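Local coordinates for putative polysaccharide biosynthesis protein with aminopeptidase-like domain (Clostridium acetobutylicum, PDB 3K9T) that binds one zinc ion per subunit and probably takes part in making modified polysaccharides, without expected peptidase activity despite its aminopeptidase-like region, at residues E271-L280 against T345-N356; L249-K260 against N335-Y346. One frame throughout, in Å; residues are numbered along the deposited sequence.

Interaction 1: E271-L280 against T345-N356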
loop_
_atom_site.group_PDB
_atom_site.type_symbol
_atom_site.label_atom_id
_atom_site.label_comp_id
_atom_site.label_asym_id
_atom_site.label_seq_id
_atom_site.Cartn_x
_atom_site.Cartn_y
_atom_site.Cartn_z
ATOM N N GLU A 271 -9.371 -13.122 -10.442
ATOM C CA GLU A 271 -9.306 -12.739 -11.838
ATOM C C GLU A 271 -10.511 -11.904 -12.288
ATOM O O GLU A 271 -10.327 -10.851 -12.946
ATOM C CB GLU A 271 -9.123 -13.931 -12.741
ATOM C CG GLU A 271 -8.750 -13.482 -14.141
ATOM C CD GLU A 271 -8.591 -14.617 -15.129
ATOM O OE1 GLU A 271 -8.377 -15.771 -14.671
ATOM O OE2 GLU A 271 -8.654 -14.305 -16.357
ATOM N N ILE A 272 -11.709 -12.323 -11.886
ATOM C CA ILE A 272 -12.926 -11.587 -12.254
ATOM C C ILE A 272 -12.901 -10.144 -11.704
ATOM O O ILE A 272 -13.295 -9.230 -12.392
ATOM C CB ILE A 272 -14.239 -12.361 -11.857
ATOM C CG1 ILE A 272 -15.481 -11.680 -12.438
ATOM C CG2 ILE A 272 -14.364 -12.505 -10.345
ATOM C CD1 ILE A 272 -15.438 -11.489 -13.936
ATOM N N ASP A 273 -12.404 -9.935 -10.488
ATOM C CA ASP A 273 -12.297 -8.567 -9.903
ATOM C C ASP A 273 -11.381 -7.711 -10.736
ATOM O O ASP A 273 -11.702 -6.547 -11.049
ATOM C CB ASP A 273 -11.702 -8.600 -8.490
ATOM C CG ASP A 273 -12.567 -9.357 -7.493
ATOM O OD1 ASP A 273 -13.804 -9.142 -7.477
ATOM O OD2 ASP A 273 -11.997 -10.173 -6.728
ATOM N N LYS A 274 -10.225 -8.289 -11.077
ATOM C CA LYS A 274 -9.200 -7.593 -11.840
ATOM C C LYS A 274 -9.744 -7.291 -13.218
ATOM O O LYS A 274 -9.515 -6.202 -13.753
ATOM C CB LYS A 274 -7.902 -8.417 -11.887
ATOM C CG LYS A 274 -7.254 -8.605 -10.516
ATOM C CD LYS A 274 -5.953 -7.904 -10.291
ATOM C CE LYS A 274 -4.763 -8.828 -10.684
ATOM N NZ LYS A 274 -3.470 -8.487 -9.931
ATOM N N ILE A 275 -10.491 -8.234 -13.792
ATOM C CA ILE A 275 -11.031 -8.025 -15.151
ATOM C C ILE A 275 -12.100 -6.924 -15.110
ATOM O O ILE A 275 -12.036 -5.948 -15.861
ATOM C CB ILE A 275 -11.640 -9.303 -15.757
ATOM C CG1 ILE A 275 -10.543 -10.259 -16.202
ATOM C CG2 ILE A 275 -12.567 -8.974 -16.937
ATOM C CD1 ILE A 275 -11.110 -11.593 -16.658
ATOM N N VAL A 276 -13.088 -7.077 -14.240
ATOM C CA VAL A 276 -14.140 -6.055 -14.197
ATOM C C VAL A 276 -13.580 -4.647 -13.880
ATOM O O VAL A 276 -14.002 -3.681 -14.492
ATOM C CB VAL A 276 -15.312 -6.420 -13.231
ATOM C CG1 VAL A 276 -16.254 -5.203 -13.061
ATOM C CG2 VAL A 276 -16.060 -7.675 -13.772
ATOM N N GLU A 277 -12.622 -4.527 -12.962
ATOM C CA GLU A 277 -12.135 -3.174 -12.610
ATOM C C GLU A 277 -11.328 -2.571 -13.764
ATOM O O GLU A 277 -11.388 -1.382 -13.979
ATOM C CB GLU A 277 -11.360 -3.175 -11.299
ATOM C CG GLU A 277 -12.225 -3.595 -10.087
ATOM C CD GLU A 277 -11.381 -4.006 -8.899
ATOM O OE1 GLU A 277 -10.366 -3.326 -8.646
ATOM O OE2 GLU A 277 -11.721 -5.002 -8.222
ATOM N N LYS A 278 -10.650 -3.416 -14.544
ATOM C CA LYS A 278 -9.892 -2.968 -15.701
ATOM C C LYS A 278 -10.800 -2.509 -16.835
ATOM O O LYS A 278 -10.466 -1.548 -17.543
ATOM C CB LYS A 278 -8.937 -4.075 -16.194
ATOM C CG LYS A 278 -7.857 -3.612 -17.199
ATOM C CD LYS A 278 -7.006 -2.457 -16.644
ATOM C CE LYS A 278 -5.787 -2.227 -17.514
ATOM N NZ LYS A 278 -5.212 -0.872 -17.374
ATOM N N VAL A 279 -11.942 -3.181 -17.018
ATOM C CA VAL A 279 -12.933 -2.732 -18.003
ATOM C C VAL A 279 -13.508 -1.361 -17.576
ATOM O O VAL A 279 -13.533 -0.398 -18.378
ATOM C CB VAL A 279 -14.049 -3.775 -18.239
ATOM C CG1 VAL A 279 -15.149 -3.185 -19.089
ATOM C CG2 VAL A 279 -13.482 -5.116 -18.881
ATOM N N LEU A 280 -13.903 -1.239 -16.310
ATOM C CA LEU A 280 -14.467 0.036 -15.798
ATOM C C LEU A 280 -13.491 1.201 -15.913
ATOM O O LEU A 280 -13.849 2.334 -16.341
ATOM C CB LEU A 280 -14.929 -0.116 -14.341
ATOM C CG LEU A 280 -16.130 -1.075 -14.141
ATOM C CD1 LEU A 280 -16.314 -1.369 -12.659
ATOM C CD2 LEU A 280 -17.443 -0.519 -14.781
ATOM N N THR A 345 -21.148 -3.513 -21.116
ATOM C CA THR A 345 -20.076 -3.714 -20.131
ATOM C C THR A 345 -19.883 -5.211 -19.818
ATOM O O THR A 345 -18.755 -5.724 -19.740
ATOM C CB THR A 345 -20.287 -2.884 -18.871
ATOM O OG1 THR A 345 -20.469 -1.477 -19.208
ATOM C CG2 THR A 345 -19.099 -3.073 -17.942
ATOM N N TYR A 346 -20.990 -5.904 -19.646
ATOM C CA TYR A 346 -20.954 -7.333 -19.421
ATOM C C TYR A 346 -20.288 -8.009 -20.608
ATOM O O TYR A 346 -19.452 -8.892 -20.421
ATOM C CB TYR A 346 -22.372 -7.920 -19.147
ATOM C CG TYR A 346 -22.772 -7.963 -17.671
ATOM C CD1 TYR A 346 -23.186 -6.822 -16.995
ATOM C CD2 TYR A 346 -22.776 -9.164 -16.964
ATOM C CE1 TYR A 346 -23.569 -6.886 -15.650
ATOM C CE2 TYR A 346 -23.153 -9.238 -15.627
ATOM C CZ TYR A 346 -23.535 -8.102 -14.967
ATOM O OH TYR A 346 -23.915 -8.170 -13.632
ATOM N N LEU A 347 -20.647 -7.620 -21.831
ATOM C CA LEU A 347 -20.015 -8.224 -23.010
ATOM C C LEU A 347 -18.494 -7.951 -23.050
ATOM O O LEU A 347 -17.701 -8.813 -23.464
ATOM C CB LEU A 347 -20.701 -7.746 -24.302
ATOM C CG LEU A 347 -22.111 -8.288 -24.591
ATOM C CD1 LEU A 347 -22.543 -7.910 -25.987
ATOM C CD2 LEU A 347 -22.161 -9.810 -24.428
ATOM N N GLU A 348 -18.093 -6.754 -22.625
ATOM C CA GLU A 348 -16.667 -6.374 -22.617
ATOM C C GLU A 348 -15.916 -7.180 -21.567
ATOM O O GLU A 348 -14.750 -7.576 -21.756
ATOM C CB GLU A 348 -16.501 -4.878 -22.328
ATOM C CG GLU A 348 -15.081 -4.342 -22.612
ATOM C CD GLU A 348 -14.672 -4.532 -24.046
ATOM O OE1 GLU A 348 -15.553 -4.398 -24.925
ATOM O OE2 GLU A 348 -13.478 -4.817 -24.307
ATOM N N VAL A 349 -16.586 -7.387 -20.436
ATOM C CA VAL A 349 -16.056 -8.254 -19.418
ATOM C C VAL A 349 -15.811 -9.642 -20.009
ATOM O O VAL A 349 -14.713 -10.180 -19.833
ATOM C CB VAL A 349 -16.949 -8.291 -18.186
ATOM C CG1 VAL A 349 -16.596 -9.472 -17.276
ATOM C CG2 VAL A 349 -16.825 -6.973 -17.461
ATOM N N ILE A 350 -16.807 -10.178 -20.732
ATOM C CA ILE A 350 -16.751 -11.533 -21.290
ATOM C C ILE A 350 -15.683 -11.603 -22.358
ATOM O O ILE A 350 -14.898 -12.545 -22.372
ATOM C CB ILE A 350 -18.123 -12.031 -21.816
ATOM C CG1 ILE A 350 -19.068 -12.316 -20.630
ATOM C CG2 ILE A 350 -17.940 -13.276 -22.666
ATOM C CD1 ILE A 350 -20.581 -12.575 -20.972
ATOM N N TYR A 351 -15.629 -10.596 -23.224
ATOM C CA TYR A 351 -14.526 -10.482 -24.190
ATOM C C TYR A 351 -13.171 -10.533 -23.463
ATOM O O TYR A 351 -12.262 -11.194 -23.925
ATOM C CB TYR A 351 -14.635 -9.175 -24.991
ATOM C CG TYR A 351 -13.476 -8.894 -25.941
ATOM C CD1 TYR A 351 -12.269 -8.341 -25.482
ATOM C CD2 TYR A 351 -13.590 -9.160 -27.295
ATOM C CE1 TYR A 351 -11.225 -8.082 -26.357
ATOM C CE2 TYR A 351 -12.539 -8.892 -28.189
ATOM C CZ TYR A 351 -11.369 -8.348 -27.716
ATOM O OH TYR A 351 -10.336 -8.098 -28.587
ATOM N N THR A 352 -13.039 -9.860 -22.323
ATOM C CA THR A 352 -11.754 -9.849 -21.590
ATOM C C THR A 352 -11.437 -11.238 -20.997
ATOM O O THR A 352 -10.312 -11.744 -21.078
ATOM C CB THR A 352 -11.740 -8.735 -20.508
ATOM O OG1 THR A 352 -12.102 -7.481 -21.105
ATOM C CG2 THR A 352 -10.366 -8.602 -19.876
ATOM N N ILE A 353 -12.445 -11.855 -20.406
ATOM C CA ILE A 353 -12.304 -13.183 -19.842
ATOM C C ILE A 353 -11.789 -14.132 -20.901
ATOM O O ILE A 353 -10.867 -14.889 -20.660
ATOM C CB ILE A 353 -13.660 -13.720 -19.340
ATOM C CG1 ILE A 353 -14.096 -12.990 -18.083
ATOM C CG2 ILE A 353 -13.607 -15.248 -19.083
ATOM C CD1 ILE A 353 -15.580 -13.236 -17.780
ATOM N N GLU A 354 -12.402 -14.077 -22.075
ATOM C CA GLU A 354 -12.088 -15.005 -23.157
ATOM C C GLU A 354 -10.704 -14.803 -23.770
ATOM O O GLU A 354 -10.025 -15.766 -24.081
ATOM C CB GLU A 354 -13.136 -14.826 -24.243
ATOM C CG GLU A 354 -14.467 -15.418 -23.900
ATOM C CD GLU A 354 -14.510 -16.900 -24.132
ATOM O OE1 GLU A 354 -14.063 -17.320 -25.211
ATOM O OE2 GLU A 354 -14.993 -17.636 -23.234
ATOM N N ASN A 355 -10.302 -13.540 -23.939
ATOM C CA ASN A 355 -9.024 -13.193 -24.567
ATOM C C ASN A 355 -7.839 -12.927 -23.637
ATOM O O ASN A 355 -6.811 -12.430 -24.098
ATOM C CB ASN A 355 -9.207 -11.977 -25.493
ATOM C CG ASN A 355 -10.095 -12.282 -26.684
ATOM O OD1 ASN A 355 -9.799 -13.180 -27.459
ATOM N ND2 ASN A 355 -11.193 -11.525 -26.835
ATOM N N ASN A 356 -7.971 -13.249 -22.351
ATOM C CA ASN A 356 -6.889 -13.049 -21.383
ATOM C C ASN A 356 -5.867 -14.173 -21.467
ATOM O O ASN A 356 -5.718 -14.952 -20.532
ATOM C CB ASN A 356 -7.422 -12.962 -19.934
ATOM C CG ASN A 356 -6.341 -12.539 -18.929
ATOM O OD1 ASN A 356 -5.395 -11.863 -19.303
ATOM N ND2 ASN A 356 -6.491 -12.923 -17.656
HETATM O O HOH W 1 -9.718 -15.986 -18.536
#
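The carboxylate of Glu271 and the side-chain amide of Asn356 are the flat groups that meet here, their planes turned 68° apart. Asn356 ND2 donates an N-H to Glu271 OE2, 2.9 Å away, staying within the amide plane but arriving from above the carboxylate plane, 56° out of it. The two side chains approach from opposite directions; Glu271 gets there with CG anti to the backbone N and the chain extended beyond it. One water donates both to Glu271 OE2 and to Ile353 O, a second link from the carboxylate to segment 345-356. The rest is apolar helix packing, the axes of the two segments coming within 9.5 Å, their N-to-C directions 126° apart, with knobs into holes both ways: Val349 sits among Ile272, Ile275, Val276 and Val279, and Val279 among Thr345, Glu348, Val349 and Thr352. Val276 CG2 lies 3.8 Å from Val349 CG2. Ile275 forks, CG2 running past Thr352 CB while CD1 crosses to Ile353 CG1 at 3.6 Å. Val279 CG1 rests on Glu348 CG, whose carboxylate turns to Arg417. Thr352 OG1 binds Glu348 O at 2.7 Å, on the opposite face of that carbonyl from Thr352 N. With its hydroxyl so turned back on its own helix, Thr352 can meet Ile275 through carbon, leaving the direct polar link to the Glu271–Asn356 end of a contact otherwise largely apolar.

Interaction 2: L249-K260 against N335-Y346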
loop_
_atom_site.group_PDB
_atom_site.type_symbol
_atom_site.label_atom_id
_atom_site.label_comp_id
_atom_site.label_asym_id
_atom_site.label_seq_id
_atom_site.Cartn_x
_atom_site.Cartn_y
_atom_site.Cartn_z
ATOM N N LEU A 249 -20.628 -13.786 -11.801
ATOM C CA LEU A 249 -21.204 -12.484 -11.527
ATOM C C LEU A 249 -22.694 -12.628 -11.238
ATOM O O LEU A 249 -23.367 -13.352 -11.945
ATOM C CB LEU A 249 -21.013 -11.545 -12.741
ATOM C CG LEU A 249 -19.644 -10.933 -13.035
ATOM C CD1 LEU A 249 -19.667 -10.226 -14.372
ATOM C CD2 LEU A 249 -19.227 -9.990 -11.919
ATOM N N VAL A 250 -23.201 -11.951 -10.208
ATOM C CA VAL A 250 -24.624 -11.888 -9.945
ATOM C C VAL A 250 -25.132 -10.541 -10.547
ATOM O O VAL A 250 -24.653 -9.451 -10.208
ATOM C CB VAL A 250 -24.935 -11.945 -8.444
ATOM C CG1 VAL A 250 -26.417 -11.702 -8.209
ATOM C CG2 VAL A 250 -24.456 -13.271 -7.784
ATOM N N ALA A 251 -26.106 -10.623 -11.448
ATOM C CA ALA A 251 -26.617 -9.450 -12.121
ATOM C C ALA A 251 -27.929 -9.018 -11.476
ATOM O O ALA A 251 -28.901 -9.767 -11.427
ATOM C CB ALA A 251 -26.830 -9.722 -13.605
ATOM N N THR A 252 -27.949 -7.784 -10.994
ATOM C CA THR A 252 -29.153 -7.193 -10.472
ATOM C C THR A 252 -29.008 -5.689 -10.587
ATOM O O THR A 252 -27.894 -5.194 -10.754
ATOM C CB THR A 252 -29.382 -7.605 -9.015
ATOM O OG1 THR A 252 -30.534 -6.936 -8.545
ATOM C CG2 THR A 252 -28.195 -7.259 -8.121
ATOM N N CYS A 253 -30.131 -4.979 -10.539
ATOM C CA CYS A 253 -30.131 -3.513 -10.534
ATOM C C CYS A 253 -29.286 -2.900 -11.634
ATOM O O CYS A 253 -28.511 -1.983 -11.374
ATOM C CB CYS A 253 -29.635 -3.002 -9.174
ATOM S SG CYS A 253 -30.702 -3.499 -7.790
ATOM N N VAL A 254 -29.455 -3.407 -12.853
ATOM C CA VAL A 254 -28.588 -3.042 -13.946
ATOM C C VAL A 254 -29.252 -2.097 -14.953
ATOM O O VAL A 254 -28.693 -1.875 -16.042
ATOM C CB VAL A 254 -28.067 -4.306 -14.703
ATOM C CG1 VAL A 254 -27.048 -5.058 -13.859
ATOM C CG2 VAL A 254 -29.229 -5.187 -15.138
ATOM N N GLY A 255 -30.384 -1.491 -14.578
ATOM C CA GLY A 255 -31.218 -0.778 -15.548
ATOM C C GLY A 255 -31.476 0.715 -15.419
ATOM O O GLY A 255 -32.030 1.327 -16.354
ATOM N N ASP A 256 -31.114 1.317 -14.289
ATOM C CA ASP A 256 -31.353 2.738 -14.079
ATOM C C ASP A 256 -30.334 3.671 -14.709
ATOM O O ASP A 256 -29.334 3.210 -15.280
ATOM C CB ASP A 256 -31.453 3.034 -12.593
ATOM C CG ASP A 256 -30.145 2.858 -11.861
ATOM O OD1 ASP A 256 -29.766 1.685 -11.546
ATOM O OD2 ASP A 256 -29.544 3.903 -11.549
ATOM N N ALA A 257 -30.592 4.992 -14.588
ATOM C CA ALA A 257 -29.743 6.012 -15.219
ATOM C C ALA A 257 -28.421 6.275 -14.505
ATOM O O ALA A 257 -27.584 7.024 -15.009
ATOM C CB ALA A 257 -30.523 7.336 -15.410
ATOM N N GLY A 258 -28.203 5.673 -13.346
ATOM C CA GLY A 258 -26.985 5.939 -12.572
ATOM C C GLY A 258 -25.694 5.310 -13.050
ATOM O O GLY A 258 -25.667 4.591 -14.037
ATOM N N ILE A 259 -24.614 5.553 -12.315
ATOM C CA ILE A 259 -23.314 5.025 -12.686
ATOM C C ILE A 259 -23.236 3.506 -12.346
ATOM O O ILE A 259 -24.041 2.997 -11.565
ATOM C CB ILE A 259 -22.137 5.826 -12.011
ATOM C CG1 ILE A 259 -22.160 5.691 -10.495
ATOM C CG2 ILE A 259 -22.143 7.341 -12.416
ATOM C CD1 ILE A 259 -20.750 5.879 -9.818
ATOM N N LYS A 260 -22.269 2.806 -12.949
ATOM C CA LYS A 260 -22.014 1.384 -12.654
ATOM C C LYS A 260 -21.329 1.214 -11.304
ATOM O O LYS A 260 -20.547 2.058 -10.865
ATOM C CB LYS A 260 -21.161 0.735 -13.757
ATOM C CG LYS A 260 -21.872 0.628 -15.154
ATOM C CD LYS A 260 -20.949 0.090 -16.231
ATOM C CE LYS A 260 -19.958 1.133 -16.698
ATOM N NZ LYS A 260 -20.630 2.255 -17.374
ATOM N N ASN A 335 -33.935 2.906 -17.808
ATOM C CA ASN A 335 -33.347 3.814 -18.775
ATOM C C ASN A 335 -32.687 2.973 -19.887
ATOM O O ASN A 335 -31.867 2.117 -19.592
ATOM C CB ASN A 335 -32.300 4.652 -18.054
ATOM C CG ASN A 335 -31.597 5.581 -18.959
ATOM O OD1 ASN A 335 -30.671 5.196 -19.692
ATOM N ND2 ASN A 335 -32.018 6.831 -18.928
ATOM N N LYS A 336 -33.035 3.208 -21.150
ATOM C CA LYS A 336 -32.543 2.350 -22.243
ATOM C C LYS A 336 -31.040 2.369 -22.411
ATOM O O LYS A 336 -30.425 1.324 -22.678
ATOM C CB LYS A 336 -33.249 2.666 -23.564
ATOM C CG LYS A 336 -34.697 2.154 -23.525
ATOM C CD LYS A 336 -35.470 2.392 -24.800
ATOM C CE LYS A 336 -36.838 1.738 -24.700
ATOM N NZ LYS A 336 -37.810 2.202 -25.717
ATOM N N ASP A 337 -30.458 3.541 -22.210
ATOM C CA ASP A 337 -29.016 3.737 -22.322
ATOM C C ASP A 337 -28.295 3.074 -21.184
ATOM O O ASP A 337 -27.164 2.609 -21.348
ATOM C CB ASP A 337 -28.695 5.228 -22.362
ATOM C CG ASP A 337 -29.223 5.903 -23.651
ATOM O OD1 ASP A 337 -29.105 5.290 -24.731
ATOM O OD2 ASP A 337 -29.769 7.023 -23.579
ATOM N N GLY A 338 -28.975 3.003 -20.043
ATOM C CA GLY A 338 -28.454 2.313 -18.874
ATOM C C GLY A 338 -28.402 0.823 -19.114
ATOM O O GLY A 338 -27.386 0.161 -18.881
ATOM N N LEU A 339 -29.515 0.295 -19.582
ATOM C CA LEU A 339 -29.588 -1.113 -19.953
ATOM C C LEU A 339 -28.587 -1.430 -21.069
ATOM O O LEU A 339 -27.803 -2.401 -20.970
ATOM C CB LEU A 339 -30.986 -1.444 -20.373
ATOM C CG LEU A 339 -31.976 -1.445 -19.222
ATOM C CD1 LEU A 339 -33.368 -1.258 -19.813
ATOM C CD2 LEU A 339 -31.853 -2.726 -18.367
ATOM N N ALA A 340 -28.561 -0.583 -22.093
ATOM C CA ALA A 340 -27.577 -0.717 -23.174
ATOM C C ALA A 340 -26.155 -0.741 -22.624
ATOM O O ALA A 340 -25.338 -1.580 -23.019
ATOM C CB ALA A 340 -27.726 0.434 -24.180
ATOM N N ASP A 341 -25.861 0.175 -21.705
ATOM C CA ASP A 341 -24.506 0.287 -21.179
ATOM C C ASP A 341 -24.132 -0.885 -20.289
ATOM O O ASP A 341 -23.001 -1.369 -20.330
ATOM C CB ASP A 341 -24.305 1.584 -20.412
ATOM C CG ASP A 341 -22.870 1.749 -19.923
ATOM O OD1 ASP A 341 -21.992 2.108 -20.736
ATOM O OD2 ASP A 341 -22.623 1.509 -18.725
ATOM N N SER A 342 -25.048 -1.315 -19.442
ATOM C CA SER A 342 -24.785 -2.504 -18.627
ATOM C C SER A 342 -24.523 -3.747 -19.512
ATOM O O SER A 342 -23.651 -4.536 -19.243
ATOM C CB SER A 342 -25.948 -2.755 -17.688
ATOM O OG SER A 342 -26.129 -1.657 -16.806
ATOM N N TYR A 343 -25.274 -3.897 -20.589
ATOM C CA TYR A 343 -25.108 -5.041 -21.479
ATOM C C TYR A 343 -23.759 -4.999 -22.199
ATOM O O TYR A 343 -23.053 -5.991 -22.259
ATOM C CB TYR A 343 -26.268 -5.031 -22.444
ATOM C CG TYR A 343 -26.149 -5.829 -23.714
ATOM C CD1 TYR A 343 -26.466 -7.178 -23.745
ATOM C CD2 TYR A 343 -25.821 -5.203 -24.912
ATOM C CE1 TYR A 343 -26.414 -7.893 -24.915
ATOM C CE2 TYR A 343 -25.758 -5.926 -26.102
ATOM C CZ TYR A 343 -26.066 -7.264 -26.092
ATOM O OH TYR A 343 -26.030 -7.981 -27.255
ATOM N N LYS A 344 -23.430 -3.837 -22.742
ATOM C CA LYS A 344 -22.132 -3.575 -23.359
ATOM C C LYS A 344 -20.987 -3.907 -22.373
ATOM O O LYS A 344 -19.982 -4.554 -22.729
ATOM C CB LYS A 344 -22.117 -2.098 -23.820
ATOM C CG LYS A 344 -20.793 -1.511 -24.280
ATOM C CD LYS A 344 -21.017 -0.321 -25.241
ATOM C CE LYS A 344 -21.119 1.029 -24.553
ATOM N NZ LYS A 344 -19.782 1.521 -24.166
ATOM N N THR A 345 -21.148 -3.513 -21.116
ATOM C CA THR A 345 -20.076 -3.714 -20.131
ATOM C C THR A 345 -19.883 -5.211 -19.818
ATOM O O THR A 345 -18.755 -5.724 -19.740
ATOM C CB THR A 345 -20.287 -2.884 -18.871
ATOM O OG1 THR A 345 -20.469 -1.477 -19.208
ATOM C CG2 THR A 345 -19.099 -3.073 -17.942
ATOM N N TYR A 346 -20.990 -5.904 -19.646
ATOM C CA TYR A 346 -20.954 -7.333 -19.421
ATOM C C TYR A 346 -20.288 -8.009 -20.608
ATOM O O TYR A 346 -19.452 -8.892 -20.421
ATOM C CB TYR A 346 -22.372 -7.920 -19.147
ATOM C CG TYR A 346 -22.772 -7.963 -17.671
ATOM C CD1 TYR A 346 -23.186 -6.822 -16.995
ATOM C CD2 TYR A 346 -22.776 -9.164 -16.964
ATOM C CE1 TYR A 346 -23.569 -6.886 -15.650
ATOM C CE2 TYR A 346 -23.153 -9.238 -15.627
ATOM C CZ TYR A 346 -23.535 -8.102 -14.967
ATOM O OH TYR A 346 -23.915 -8.170 -13.632
HETATM O O HOH W 2 -19.503 2.597 -19.821
#
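Lys260 reaches over helix 336-355 to Asp341. Its CB leads to CG, 3.8 Å from Asp341 OD2; CD then lies 3.3 Å from Asp341 OD2 and 3.4 Å from Thr345 OG1, itself bonded to Asp341 O, and CE stays close to both side chains. Bends at chi3 (-76°) and chi4 (-65°) curl the chain round so that NZ forms a salt bridge with Asp341 OD2 on its syn side, 15° out of the carboxylate plane. A water accepts from NZ and donates to Asp341 OD1, and Arg316 also pairs with OD2. The segment 249-260 leaves a central strand of the mixed sheet of the aminopeptidase-like region and loops over the helix start, where Asn335 is the N-cap: its OD1 takes the Gly338 N-H in the carbonyl plane. Asn335 N bonds to Gly255 O at 2.9 Å, while Leu339 CD2 lies 3.5 Å from Gly255 CA. Ser342 OG lies 2.7 Å from Val254 O. Asp256 OD2 accepts from Gly258 N, an Asx turn, and also bonds Ser317. Leu249 CD1 packs 3.8 Å from Tyr346 CE2, and Ala251 CB approaches the hydroxyl end of the same ring, whose OH bonds to Leu314 O.

How the interactions relate
From the N terminus, the chain first lays down 249-260, the end of strand 245-250 and the loop that leads into strand 260-263, and then 271-280 on the next helix. Helix 336-355 comes later and meets both: its first half closes a 74-residue loop in interaction 2, its second half a 64-residue loop in interaction 1. The segments alternate, so the loops cross instead of nesting. Thr345 and Tyr346 lie in both segments of the helix, and Thr345 touches both partners; the centres of the contacts lie 15 Å apart. The contacts also touch directly, Leu280 CD2 packing on Lys260 CE and Ile272 CG1 on Leu249 CD2. One long helix thus joins the mixed sheet, its connecting loop and helix 271-282.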